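Local coordinates for RagA protein (Porphyromonas gingivalis, PDB 6SLN) that probably imports peptides across the outer membrane as a TonB-dependent transporter, at residues Asn238-Asp243 with Gln887-Lys892; Thr484-Arg489 with Gly539-Lys544; Ala698-Tyr703 with Thr735-Ser740; Asn931-Tyr936 with Tyr955-Asn960. All coordinates share one frame; numbering follows the deposited sequence.

How the contacts relate
Contacts 3 and 4 each join two neighbouring antiparallel strands of the transmembrane barrel wall, their centres about 30 Å apart; in both, one side of the wall meets the plug and carries polar groups, while the other carries apolar residues on the surface. Contact 2 also pairs barrel strands, but at the far ends of the hairpin 487-510/515-540, where the pairing runs out in a bulge and other subunits come near. Contact 1 differs from all three: two loops, 644 residues apart in sequence, share a single backbone bridge and a mixture of amide, carboxylate and methionine contacts. Buried residues occur in every contact, but the exposed touching ones belong to contacts 3 and 4.

Contact 1 (Asn238-Asp243 with Gln887-Lys892)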
loop_
_atom_site.group_PDB
_atom_site.type_symbol
_atom_site.label_atom_id
_atom_site.label_comp_id
_atom_site.label_asym_id
_atom_site.label_seq_id
_atom_site.Cartn_x
_atom_site.Cartn_y
_atom_site.Cartn_z
ATOM N N ASN A 238 -21.557 -2.312 44.074
ATOM C CA ASN A 238 -21.278 -1.281 45.061
ATOM C C ASN A 238 -21.226 0.127 44.479
ATOM O O ASN A 238 -20.905 1.067 45.220
ATOM C CB ASN A 238 -19.943 -1.590 45.739
ATOM C CG ASN A 238 -18.878 -2.043 44.725
ATOM O OD1 ASN A 238 -18.795 -3.230 44.383
ATOM N ND2 ASN A 238 -18.091 -1.092 44.218
ATOM N N MET A 239 -21.504 0.298 43.182
ATOM C CA MET A 239 -21.405 1.632 42.604
ATOM C C MET A 239 -22.653 2.464 42.931
ATOM O O MET A 239 -23.757 1.942 43.138
ATOM C CB MET A 239 -21.182 1.571 41.080
ATOM C CG MET A 239 -19.868 0.887 40.619
ATOM S SD MET A 239 -18.340 1.647 41.230
ATOM C CE MET A 239 -18.488 3.279 40.486
ATOM N N MET A 240 -22.448 3.779 42.991
ATOM C CA MET A 240 -23.531 4.706 43.252
ATOM C C MET A 240 -24.609 4.579 42.184
ATOM O O MET A 240 -24.337 4.305 41.011
ATOM C CB MET A 240 -23.018 6.148 43.283
ATOM C CG MET A 240 -22.383 6.611 44.586
ATOM S SD MET A 240 -21.702 8.263 44.342
ATOM C CE MET A 240 -20.922 8.568 45.918
ATOM N N THR A 241 -25.846 4.776 42.612
ATOM C CA THR A 241 -26.966 4.891 41.698
ATOM C C THR A 241 -26.959 6.277 41.060
ATOM O O THR A 241 -26.076 7.104 41.319
ATOM C CB THR A 241 -28.273 4.633 42.433
ATOM O OG1 THR A 241 -28.403 5.593 43.485
ATOM C CG2 THR A 241 -28.293 3.226 43.011
ATOM N N GLY A 242 -27.948 6.530 40.203
ATOM C CA GLY A 242 -28.079 7.832 39.594
ATOM C C GLY A 242 -28.331 8.868 40.667
ATOM O O GLY A 242 -27.597 9.860 40.771
ATOM N N ASP A 243 -29.368 8.639 41.481
ATOM C CA ASP A 243 -29.733 9.620 42.497
ATOM C C ASP A 243 -28.561 9.885 43.418
ATOM O O ASP A 243 -28.193 11.040 43.663
ATOM C CB ASP A 243 -30.947 9.151 43.308
ATOM C CG ASP A 243 -32.248 9.245 42.531
ATOM O OD1 ASP A 243 -32.303 9.994 41.531
ATOM O OD2 ASP A 243 -33.214 8.544 42.911
ATOM N N GLN A 887 -17.046 14.047 38.025
ATOM C CA GLN A 887 -18.109 13.773 37.068
ATOM C C GLN A 887 -18.318 12.286 36.847
ATOM O O GLN A 887 -19.258 11.902 36.149
ATOM C CB GLN A 887 -17.814 14.448 35.733
ATOM C CG GLN A 887 -16.720 13.752 34.932
ATOM C CD GLN A 887 -15.380 14.442 35.072
ATOM O OE1 GLN A 887 -14.935 14.774 36.185
ATOM N NE2 GLN A 887 -14.728 14.678 33.938
ATOM N N LEU A 888 -17.476 11.441 37.423
ATOM C CA LEU A 888 -17.593 10.008 37.231
ATOM C C LEU A 888 -18.382 9.384 38.366
ATOM O O LEU A 888 -18.292 9.815 39.521
ATOM C CB LEU A 888 -16.223 9.338 37.153
ATOM C CG LEU A 888 -15.223 10.007 36.231
ATOM C CD1 LEU A 888 -13.902 9.256 36.286
ATOM C CD2 LEU A 888 -15.793 10.023 34.840
ATOM N N ASN A 889 -19.137 8.343 38.022
ATOM C CA ASN A 889 -19.814 7.558 39.043
ATOM C C ASN A 889 -18.772 6.956 39.970
ATOM O O ASN A 889 -17.692 6.552 39.525
ATOM C CB ASN A 889 -20.661 6.460 38.402
ATOM C CG ASN A 889 -21.652 5.843 39.369
ATOM O OD1 ASN A 889 -22.271 6.548 40.179
ATOM N ND2 ASN A 889 -21.820 4.519 39.288
ATOM N N LYS A 890 -19.090 6.925 41.263
ATOM C CA LYS A 890 -18.164 6.547 42.319
ATOM C C LYS A 890 -18.748 5.427 43.169
ATOM O O LYS A 890 -19.950 5.152 43.138
ATOM C CB LYS A 890 -17.830 7.749 43.212
ATOM C CG LYS A 890 -17.221 8.917 42.479
ATOM C CD LYS A 890 -15.736 8.682 42.205
ATOM C CE LYS A 890 -15.185 9.677 41.182
ATOM N NZ LYS A 890 -15.378 11.122 41.530
ATOM N N ASP A 891 -17.871 4.789 43.938
ATOM C CA ASP A 891 -18.286 3.781 44.904
ATOM C C ASP A 891 -19.162 4.397 46.000
ATOM O O ASP A 891 -18.877 5.490 46.504
ATOM C CB ASP A 891 -17.053 3.119 45.516
ATOM C CG ASP A 891 -17.393 1.937 46.389
ATOM O OD1 ASP A 891 -18.195 2.110 47.338
ATOM O OD2 ASP A 891 -16.842 0.837 46.142
ATOM N N LYS A 892 -20.232 3.675 46.378
ATOM C CA LYS A 892 -21.139 4.121 47.438
ATOM C C LYS A 892 -20.406 4.542 48.710
ATOM O O LYS A 892 -20.956 5.310 49.505
ATOM C CB LYS A 892 -22.142 3.013 47.800
ATOM C CG LYS A 892 -23.301 2.828 46.834
ATOM C CD LYS A 892 -24.029 1.511 47.078
ATOM C CE LYS A 892 -25.143 1.264 46.049
ATOM N NZ LYS A 892 -26.403 2.043 46.284
HETATM O O HOH W 1 -24.689 7.154 38.722
#
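M239 and D891 form a lone backbone bridge between two loops whose touching parts run 120° apart: K892 N bonds to N238 O (2.9 Å), and M240 N bonds to K890 O (2.9 Å). N889 adds a side-chain grip next to them. Its side chain leaves on the far side of CA from its own N (chi1 -165°), which carries the amide to M240, where ND2 donates to M240 O at 3.1 Å on a lone pair in the carbonyl plane; L395 O accepts from ND2 as well. On the other branch, OD1 sits against M240 CB and shares a weakly bound water with T241 O. The two methionines behave differently. Bends at chi2 and chi3 bring M239 CE back onto the backbone of the opposite loop, 3.4 Å from K890 C. M240 is extended beyond CG and runs across K890, with SD 4.1 Å from K890 CB and CE reaching D891 O. At one end the N238 amide and D891 carboxylate planes are 25° apart, yet ND2 to OD2 is only a weak bond; D891 OD1 is taken by M893 N. K892 passes its chain over M239 O, CE at 3.3 Å, and ends in a salt bridge to E244. That same glutamate bonds T241 N, while T241, the N-cap, caps a backbone N: the pattern is consistent with a capping box. The contact thus sits at the start of helix 242-252, with L245 and F248 touching M240, helix 390-396 against M239 and L888, and helix 874-879 packing on these same two residues.

Contact 2 (Thr484-Arg489 with Gly539-Lys544)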
loop_
_atom_site.group_PDB
_atom_site.type_symbol
_atom_site.label_atom_id
_atom_site.label_comp_id
_atom_site.label_asym_id
_atom_site.label_seq_id
_atom_site.Cartn_x
_atom_site.Cartn_y
_atom_site.Cartn_z
ATOM N N THR A 484 -16.309 15.912 10.832
ATOM C CA THR A 484 -16.255 16.308 9.438
ATOM C C THR A 484 -17.076 15.304 8.646
ATOM O O THR A 484 -17.173 14.131 9.038
ATOM C CB THR A 484 -14.808 16.356 8.916
ATOM O OG1 THR A 484 -14.781 16.916 7.603
ATOM C CG2 THR A 484 -14.223 14.969 8.842
ATOM N N PRO A 485 -17.719 15.738 7.559
ATOM C CA PRO A 485 -18.457 14.786 6.717
ATOM C C PRO A 485 -17.578 14.078 5.709
ATOM O O PRO A 485 -18.041 13.125 5.068
ATOM C CB PRO A 485 -19.486 15.673 6.017
ATOM C CG PRO A 485 -18.801 16.995 5.904
ATOM C CD PRO A 485 -17.911 17.132 7.127
ATOM N N LEU A 486 -16.333 14.514 5.550
ATOM C CA LEU A 486 -15.430 13.880 4.603
ATOM C C LEU A 486 -15.001 12.536 5.167
ATOM O O LEU A 486 -14.700 12.423 6.354
ATOM C CB LEU A 486 -14.228 14.783 4.338
ATOM C CG LEU A 486 -14.722 16.123 3.775
ATOM C CD1 LEU A 486 -13.584 17.082 3.396
ATOM C CD2 LEU A 486 -15.653 15.846 2.603
ATOM N N GLY A 487 -15.012 11.519 4.340
ATOM C CA GLY A 487 -14.644 10.200 4.795
ATOM C C GLY A 487 -13.167 9.897 4.541
ATOM O O GLY A 487 -12.459 10.607 3.822
ATOM N N GLU A 488 -12.704 8.814 5.161
ATOM C CA GLU A 488 -11.310 8.417 5.088
ATOM C C GLU A 488 -11.233 6.904 4.934
ATOM O O GLU A 488 -12.150 6.159 5.289
ATOM C CB GLU A 488 -10.516 8.889 6.334
ATOM C CG GLU A 488 -10.960 10.273 6.861
ATOM C CD GLU A 488 -9.972 10.926 7.839
ATOM O OE1 GLU A 488 -9.072 10.231 8.362
ATOM O OE2 GLU A 488 -10.104 12.147 8.092
ATOM N N ARG A 489 -10.104 6.446 4.430
ATOM C CA ARG A 489 -9.938 5.022 4.224
ATOM C C ARG A 489 -8.455 4.726 4.308
ATOM O O ARG A 489 -7.639 5.539 3.864
ATOM C CB ARG A 489 -10.500 4.611 2.870
ATOM C CG ARG A 489 -10.312 3.151 2.565
ATOM C CD ARG A 489 -10.986 2.773 1.274
ATOM N NE ARG A 489 -11.069 1.329 1.110
ATOM C CZ ARG A 489 -11.719 0.741 0.111
ATOM N NH1 ARG A 489 -12.337 1.488 -0.801
ATOM N NH2 ARG A 489 -11.741 -0.585 0.018
ATOM N N GLY A 539 -11.217 12.660 2.524
ATOM C CA GLY A 539 -12.003 13.657 1.848
ATOM C C GLY A 539 -13.016 13.103 0.885
ATOM O O GLY A 539 -13.488 13.853 0.020
ATOM N N PHE A 540 -13.336 11.809 0.989
ATOM C CA PHE A 540 -14.435 11.223 0.233
ATOM C C PHE A 540 -15.741 11.901 0.615
ATOM O O PHE A 540 -15.962 12.238 1.780
ATOM C CB PHE A 540 -14.530 9.723 0.521
ATOM C CG PHE A 540 -13.237 8.975 0.322
ATOM C CD1 PHE A 540 -12.695 8.829 -0.949
ATOM C CD2 PHE A 540 -12.549 8.432 1.405
ATOM C CE1 PHE A 540 -11.504 8.142 -1.144
ATOM C CE2 PHE A 540 -11.353 7.741 1.219
ATOM C CZ PHE A 540 -10.833 7.597 -0.063
ATOM N N GLU A 541 -16.616 12.116 -0.363
ATOM C CA GLU A 541 -17.927 12.694 -0.079
ATOM C C GLU A 541 -19.047 11.710 -0.336
ATOM O O GLU A 541 -20.223 12.081 -0.249
ATOM C CB GLU A 541 -18.151 13.978 -0.875
ATOM C CG GLU A 541 -17.455 15.155 -0.252
ATOM C CD GLU A 541 -17.219 16.316 -1.193
ATOM O OE1 GLU A 541 -16.234 17.057 -0.981
ATOM O OE2 GLU A 541 -18.023 16.512 -2.126
ATOM N N SER A 542 -18.718 10.451 -0.601
ATOM C CA SER A 542 -19.780 9.494 -0.862
ATOM C C SER A 542 -19.306 8.077 -0.572
ATOM O O SER A 542 -18.184 7.684 -0.922
ATOM C CB SER A 542 -20.282 9.595 -2.306
ATOM O OG SER A 542 -20.816 8.360 -2.770
ATOM N N ASP A 543 -20.215 7.332 0.058
ATOM C CA ASP A 543 -20.113 5.909 0.370
ATOM C C ASP A 543 -19.620 5.058 -0.796
ATOM O O ASP A 543 -18.899 4.073 -0.592
ATOM C CB ASP A 543 -21.510 5.438 0.784
ATOM C CG ASP A 543 -21.475 4.337 1.771
ATOM O OD1 ASP A 543 -20.448 3.619 1.815
ATOM O OD2 ASP A 543 -22.473 4.194 2.505
ATOM N N LYS A 544 -20.072 5.371 -2.013
ATOM C CA LYS A 544 -19.892 4.537 -3.196
ATOM C C LYS A 544 -18.621 4.846 -3.950
ATOM O O LYS A 544 -18.270 4.094 -4.861
ATOM C CB LYS A 544 -21.086 4.706 -4.156
ATOM C CG LYS A 544 -22.266 3.751 -3.890
ATOM C CD LYS A 544 -23.381 4.393 -3.094
ATOM C CE LYS A 544 -23.966 5.604 -3.827
ATOM N NZ LYS A 544 -24.632 6.585 -2.909
#
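G539 and F540 both face G487, making a G1 beta bulge where the barrel hairpin of strands 487-510 and 515-540 comes to its open end. Three backbone hydrogen bonds tie it. G487 N reaches F540 O at 2.8 Å, and the return bond from F540 N to G487 O is longer, 3.2 Å. G539 N also points at G487 O, though this third bond is weak, so one carbonyl serves both residues of the bulge. At phi 87° and psi 17° a side chain on G539 would press against the carbonyl O of the residue before, which suits glycine at this bulge position.

Apolar contact lies on both flanks of the bulge. L486 rests CB on G539 CA and sends CD2 alongside E541, whose aliphatic CG it meets at 3.4 Å; the two side chains point the same way. Past that point E541 turns polar and its OE1 forms a salt bridge with K552. R489 brings only its base to the contact: the extended chain leads the guanidinium off to E491, to M546 O and to an acidic side chain of another protein.

The F540 ring lies beside G487, with CD2 3.3 Å from G487 O. E488 N and R489 N lie at its edge, in plane, and R489 CB approaches F540 CE2 obliquely at 3.6 Å.

Contact 3 (Ala698-Tyr703 with Thr735-Ser740); sequences AEVDFY and TGVDLS
Y703 lays its ring over G736, where the two antiparallel strands (171°) are closely packed. With chi1 at 64°, CG is tucked over its own backbone, and the ring swings across the neighbouring strand instead of along its own: G736 O sits 3.3 Å above the ring plane near its rim, and Y703 OH lies 3.5 Å from G736 CA. The hydroxyl is held by N762, and H147 of the plug stacks on the ring. On this same side D701 and D738 touch through their CB atoms (3.6 Å). Their carboxylates part: D701 OD1 takes N684, while D738 OD1 is shared by H147 and K187.

The other side of the sheet is looser and lies on the surface. V700 CG2 meets L739 CD1 at 3.7 Å; V737 CG2 touches the edge of the F702 ring at CD1, 4.1 Å away, the two side chains crossing at about a right angle. Between the sides run paired backbone bonds, D701 N to D738 O and D738 N to D701 O, both 2.7 Å, while that from G736 N to Y703 O is weak.

A polar lining against the plug and an apolar outside, probably facing lipid, are typical of a TonB-dependent receptor barrel; the tyrosine over glycine recalls the mortise-tenon joints of outer-membrane barrels.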
loop_
_atom_site.group_PDB
_atom_site.type_symbol
_atom_site.label_atom_id
_atom_site.label_comp_id
_atom_site.label_asym_id
_atom_site.label_seq_id
_atom_site.Cartn_x
_atom_site.Cartn_y
_atom_site.Cartn_z
ATOM N N ALA A 698 4.312 -39.849 40.404
ATOM C CA ALA A 698 4.677 -38.553 40.947
ATOM C C ALA A 698 6.021 -38.149 40.365
ATOM O O ALA A 698 6.783 -38.985 39.872
ATOM C CB ALA A 698 4.736 -38.563 42.470
ATOM N N GLU A 699 6.289 -36.849 40.403
ATOM C CA GLU A 699 7.573 -36.322 39.955
ATOM C C GLU A 699 7.837 -35.004 40.663
ATOM O O GLU A 699 7.015 -34.084 40.594
ATOM C CB GLU A 699 7.599 -36.137 38.443
ATOM C CG GLU A 699 8.924 -35.602 37.931
ATOM C CD GLU A 699 9.469 -36.415 36.775
ATOM O OE1 GLU A 699 10.704 -36.384 36.564
ATOM O OE2 GLU A 699 8.661 -37.081 36.082
ATOM N N VAL A 700 8.969 -34.936 41.362
ATOM C CA VAL A 700 9.492 -33.703 41.943
ATOM C C VAL A 700 10.738 -33.309 41.163
ATOM O O VAL A 700 11.537 -34.169 40.772
ATOM C CB VAL A 700 9.818 -33.837 43.446
ATOM C CG1 VAL A 700 9.851 -32.467 44.075
ATOM C CG2 VAL A 700 8.802 -34.705 44.152
ATOM N N ASP A 701 10.900 -32.008 40.936
ATOM C CA ASP A 701 12.069 -31.472 40.245
ATOM C C ASP A 701 12.492 -30.194 40.951
ATOM O O ASP A 701 11.751 -29.211 40.945
ATOM C CB ASP A 701 11.763 -31.199 38.775
ATOM C CG ASP A 701 12.099 -32.373 37.887
ATOM O OD1 ASP A 701 13.294 -32.534 37.553
ATOM O OD2 ASP A 701 11.171 -33.143 37.536
ATOM N N PHE A 702 13.666 -30.210 41.565
ATOM C CA PHE A 702 14.263 -29.015 42.138
ATOM C C PHE A 702 15.236 -28.432 41.127
ATOM O O PHE A 702 16.106 -29.141 40.614
ATOM C CB PHE A 702 14.985 -29.330 43.451
ATOM C CG PHE A 702 15.819 -28.187 43.985
ATOM C CD1 PHE A 702 15.231 -27.161 44.715
ATOM C CD2 PHE A 702 17.196 -28.132 43.751
ATOM C CE1 PHE A 702 16.004 -26.098 45.210
ATOM C CE2 PHE A 702 17.973 -27.076 44.242
ATOM C CZ PHE A 702 17.372 -26.060 44.975
ATOM N N TYR A 703 15.102 -27.141 40.860
ATOM C CA TYR A 703 15.981 -26.481 39.914
ATOM C C TYR A 703 16.515 -25.186 40.499
ATOM O O TYR A 703 15.942 -24.611 41.430
ATOM C CB TYR A 703 15.257 -26.159 38.613
ATOM C CG TYR A 703 14.144 -25.167 38.809
ATOM C CD1 TYR A 703 14.374 -23.804 38.697
ATOM C CD2 TYR A 703 12.864 -25.592 39.124
ATOM C CE1 TYR A 703 13.362 -22.895 38.885
ATOM C CE2 TYR A 703 11.842 -24.691 39.307
ATOM C CZ TYR A 703 12.093 -23.347 39.185
ATOM O OH TYR A 703 11.069 -22.449 39.370
ATOM N N THR A 735 14.871 -19.793 41.599
ATOM C CA THR A 735 15.014 -21.030 42.352
ATOM C C THR A 735 13.631 -21.500 42.758
ATOM O O THR A 735 12.828 -20.704 43.255
ATOM C CB THR A 735 15.920 -20.815 43.557
ATOM O OG1 THR A 735 17.179 -20.321 43.085
ATOM C CG2 THR A 735 16.130 -22.122 44.353
ATOM N N GLY A 736 13.347 -22.777 42.517
ATOM C CA GLY A 736 11.985 -23.245 42.671
ATOM C C GLY A 736 11.891 -24.755 42.638
ATOM O O GLY A 736 12.894 -25.464 42.505
ATOM N N VAL A 737 10.644 -25.232 42.751
ATOM C CA VAL A 737 10.318 -26.647 42.891
ATOM C C VAL A 737 9.204 -27.004 41.911
ATOM O O VAL A 737 8.325 -26.184 41.635
ATOM C CB VAL A 737 9.908 -26.968 44.338
ATOM C CG1 VAL A 737 9.219 -28.314 44.418
ATOM C CG2 VAL A 737 11.144 -26.949 45.229
ATOM N N ASP A 738 9.261 -28.217 41.362
ATOM C CA ASP A 738 8.283 -28.729 40.408
ATOM C C ASP A 738 7.691 -30.003 40.987
ATOM O O ASP A 738 8.392 -31.013 41.088
ATOM C CB ASP A 738 8.934 -29.022 39.057
ATOM C CG ASP A 738 8.919 -27.830 38.121
ATOM O OD1 ASP A 738 9.197 -28.026 36.910
ATOM O OD2 ASP A 738 8.647 -26.705 38.588
ATOM N N LEU A 739 6.410 -29.979 41.352
ATOM C CA LEU A 739 5.738 -31.159 41.887
ATOM C C LEU A 739 4.579 -31.549 40.981
ATOM O O LEU A 739 3.782 -30.695 40.581
ATOM C CB LEU A 739 5.237 -30.929 43.315
ATOM C CG LEU A 739 4.490 -32.139 43.880
ATOM C CD1 LEU A 739 5.352 -33.392 43.806
ATOM C CD2 LEU A 739 4.046 -31.893 45.305
ATOM N N SER A 740 4.484 -32.842 40.670
ATOM C CA SER A 740 3.477 -33.355 39.754
ATOM C C SER A 740 2.991 -34.704 40.266
ATOM O O SER A 740 3.802 -35.567 40.617
ATOM C CB SER A 740 4.054 -33.460 38.330
ATOM O OG SER A 740 3.308 -34.343 37.522
#

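Contact 4 (Asn931-Tyr936 with Tyr955-Asn960); sequences NLKLTY and YLMARN
N931 opens the pairing by turning its amide across M957, the two side chains meeting at about a right angle with N931 OD1 3.8 Å from M957 SD; ND2 is weakly bonded to D862. The next residue, L932, exchanges backbone bonds with A958 (L932 N to A958 O 3.0 Å, and A958 N to L932 O 2.9 Å), and its side chain is on the opposite side of the sheet from that of N931. K933 carries the main side-chain contact. Its chain bends at chi3 (-95°), which lifts the ammonium over the face of Y955: NZ is 4.2 Å from the ring centroid and 9° off the normal, a cation-pi contact, with CE making a CH-pi contact over the same face. L934 repeats the paired backbone bonds, now with L956 (L956 N to L934 O 2.7 Å), and its CB comes near L956 CB on the surface. T935 finishes the contact lying side by side with Y955, T935 OG1 3.6 Å from Y955 CB.

The pair forms adjoining staves of the barrel wall, antiparallel at 178°. Strand 857-873 continues the wall beyond 931-936 and strand 986-996 beyond 955-958, while the inward side meets the plug: E112 touches Y955, P114 touches M957, and R959 makes a salt bridge to D120.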
loop_
_atom_site.group_PDB
_atom_site.type_symbol
_atom_site.label_atom_id
_atom_site.label_comp_id
_atom_site.label_asym_id
_atom_site.label_seq_id
_atom_site.Cartn_x
_atom_site.Cartn_y
_atom_site.Cartn_z
ATOM N N ASN A 931 -12.097 -25.714 33.110
ATOM C CA ASN A 931 -12.839 -26.563 32.200
ATOM C C ASN A 931 -13.707 -27.503 33.015
ATOM O O ASN A 931 -13.230 -28.131 33.964
ATOM C CB ASN A 931 -11.869 -27.344 31.300
ATOM C CG ASN A 931 -12.574 -28.271 30.339
ATOM O OD1 ASN A 931 -12.967 -27.863 29.253
ATOM N ND2 ASN A 931 -12.719 -29.535 30.728
ATOM N N LEU A 932 -14.984 -27.568 32.665
ATOM C CA LEU A 932 -15.893 -28.578 33.184
ATOM C C LEU A 932 -16.640 -29.148 31.991
ATOM O O LEU A 932 -17.136 -28.393 31.145
ATOM C CB LEU A 932 -16.851 -27.990 34.225
ATOM C CG LEU A 932 -17.708 -28.969 35.034
ATOM C CD1 LEU A 932 -16.877 -29.836 35.968
ATOM C CD2 LEU A 932 -18.748 -28.184 35.807
ATOM N N LYS A 933 -16.676 -30.471 31.885
ATOM C CA LYS A 933 -17.268 -31.086 30.706
ATOM C C LYS A 933 -17.982 -32.368 31.097
ATOM O O LYS A 933 -17.374 -33.280 31.664
ATOM C CB LYS A 933 -16.214 -31.360 29.629
ATOM C CG LYS A 933 -16.757 -32.052 28.387
ATOM C CD LYS A 933 -15.639 -32.541 27.482
ATOM C CE LYS A 933 -15.322 -31.538 26.392
ATOM N NZ LYS A 933 -14.735 -32.175 25.167
ATOM N N LEU A 934 -19.273 -32.415 30.811
ATOM C CA LEU A 934 -20.043 -33.643 30.852
ATOM C C LEU A 934 -20.093 -34.197 29.434
ATOM O O LEU A 934 -20.552 -33.512 28.514
ATOM C CB LEU A 934 -21.447 -33.384 31.389
ATOM C CG LEU A 934 -22.299 -34.643 31.437
ATOM C CD1 LEU A 934 -21.824 -35.522 32.581
ATOM C CD2 LEU A 934 -23.759 -34.292 31.589
ATOM N N THR A 935 -19.610 -35.421 29.256
ATOM C CA THR A 935 -19.594 -36.065 27.955
ATOM C C THR A 935 -20.392 -37.359 28.012
ATOM O O THR A 935 -20.469 -38.014 29.057
ATOM C CB THR A 935 -18.160 -36.333 27.506
ATOM O OG1 THR A 935 -17.420 -35.111 27.597
ATOM C CG2 THR A 935 -18.114 -36.834 26.064
ATOM N N TYR A 936 -21.003 -37.714 26.880
ATOM C CA TYR A 936 -21.727 -38.973 26.744
ATOM C C TYR A 936 -21.306 -39.657 25.452
ATOM O O TYR A 936 -21.653 -39.192 24.361
ATOM C CB TYR A 936 -23.235 -38.758 26.765
ATOM C CG TYR A 936 -23.969 -40.060 26.888
ATOM C CD1 TYR A 936 -23.347 -41.163 27.452
ATOM C CD2 TYR A 936 -25.263 -40.203 26.427
ATOM C CE1 TYR A 936 -23.994 -42.372 27.565
ATOM C CE2 TYR A 936 -25.919 -41.410 26.536
ATOM C CZ TYR A 936 -25.277 -42.491 27.109
ATOM O OH TYR A 936 -25.909 -43.705 27.235
ATOM N N TYR A 955 -21.491 -33.625 24.305
ATOM C CA TYR A 955 -20.901 -33.090 25.518
ATOM C C TYR A 955 -21.480 -31.723 25.832
ATOM O O TYR A 955 -21.907 -30.979 24.942
ATOM C CB TYR A 955 -19.379 -32.975 25.432
ATOM C CG TYR A 955 -18.857 -32.035 24.358
ATOM C CD1 TYR A 955 -18.790 -30.657 24.564
ATOM C CD2 TYR A 955 -18.395 -32.535 23.143
ATOM C CE1 TYR A 955 -18.290 -29.806 23.574
ATOM C CE2 TYR A 955 -17.894 -31.700 22.162
ATOM C CZ TYR A 955 -17.844 -30.339 22.374
ATOM O OH TYR A 955 -17.343 -29.529 21.377
ATOM N N LEU A 956 -21.461 -31.405 27.119
ATOM C CA LEU A 956 -21.822 -30.096 27.637
ATOM C C LEU A 956 -20.600 -29.518 28.339
ATOM O O LEU A 956 -19.990 -30.186 29.182
ATOM C CB LEU A 956 -22.999 -30.214 28.601
ATOM C CG LEU A 956 -24.157 -29.247 28.446
ATOM C CD1 LEU A 956 -24.426 -29.019 26.976
ATOM C CD2 LEU A 956 -25.376 -29.821 29.169
ATOM N N MET A 957 -20.237 -28.287 27.999
ATOM C CA MET A 957 -18.948 -27.772 28.427
ATOM C C MET A 957 -19.057 -26.338 28.931
ATOM O O MET A 957 -19.829 -25.534 28.401
ATOM C CB MET A 957 -17.932 -27.845 27.283
ATOM C CG MET A 957 -16.522 -27.745 27.773
ATOM S SD MET A 957 -15.492 -27.084 26.510
ATOM C CE MET A 957 -16.279 -25.513 26.327
ATOM N N ALA A 958 -18.269 -26.025 29.958
ATOM C CA ALA A 958 -18.112 -24.668 30.462
ATOM C C ALA A 958 -16.628 -24.331 30.592
ATOM O O ALA A 958 -15.822 -25.182 30.992
ATOM C CB ALA A 958 -18.811 -24.503 31.820
ATOM N N ARG A 959 -16.258 -23.098 30.249
ATOM C CA ARG A 959 -14.900 -22.599 30.459
ATOM C C ARG A 959 -14.958 -21.408 31.402
ATOM O O ARG A 959 -15.789 -20.510 31.214
ATOM C CB ARG A 959 -14.200 -22.180 29.151
ATOM C CG ARG A 959 -12.741 -21.696 29.382
ATOM C CD ARG A 959 -12.020 -21.186 28.100
ATOM N NE ARG A 959 -12.119 -19.737 27.998
ATOM C CZ ARG A 959 -11.117 -18.903 28.228
ATOM N NH1 ARG A 959 -9.941 -19.397 28.551
ATOM N NH2 ARG A 959 -11.289 -17.582 28.137
ATOM N N ASN A 960 -14.061 -21.402 32.402
ATOM C CA ASN A 960 -14.024 -20.371 33.450
ATOM C C ASN A 960 -15.366 -20.251 34.176
ATOM O O ASN A 960 -15.815 -19.153 34.514
ATOM C CB ASN A 960 -13.596 -19.017 32.884
ATOM C CG ASN A 960 -12.131 -18.977 32.498
ATOM O OD1 ASN A 960 -11.342 -19.829 32.912
ATOM N ND2 ASN A 960 -11.760 -17.981 31.698
#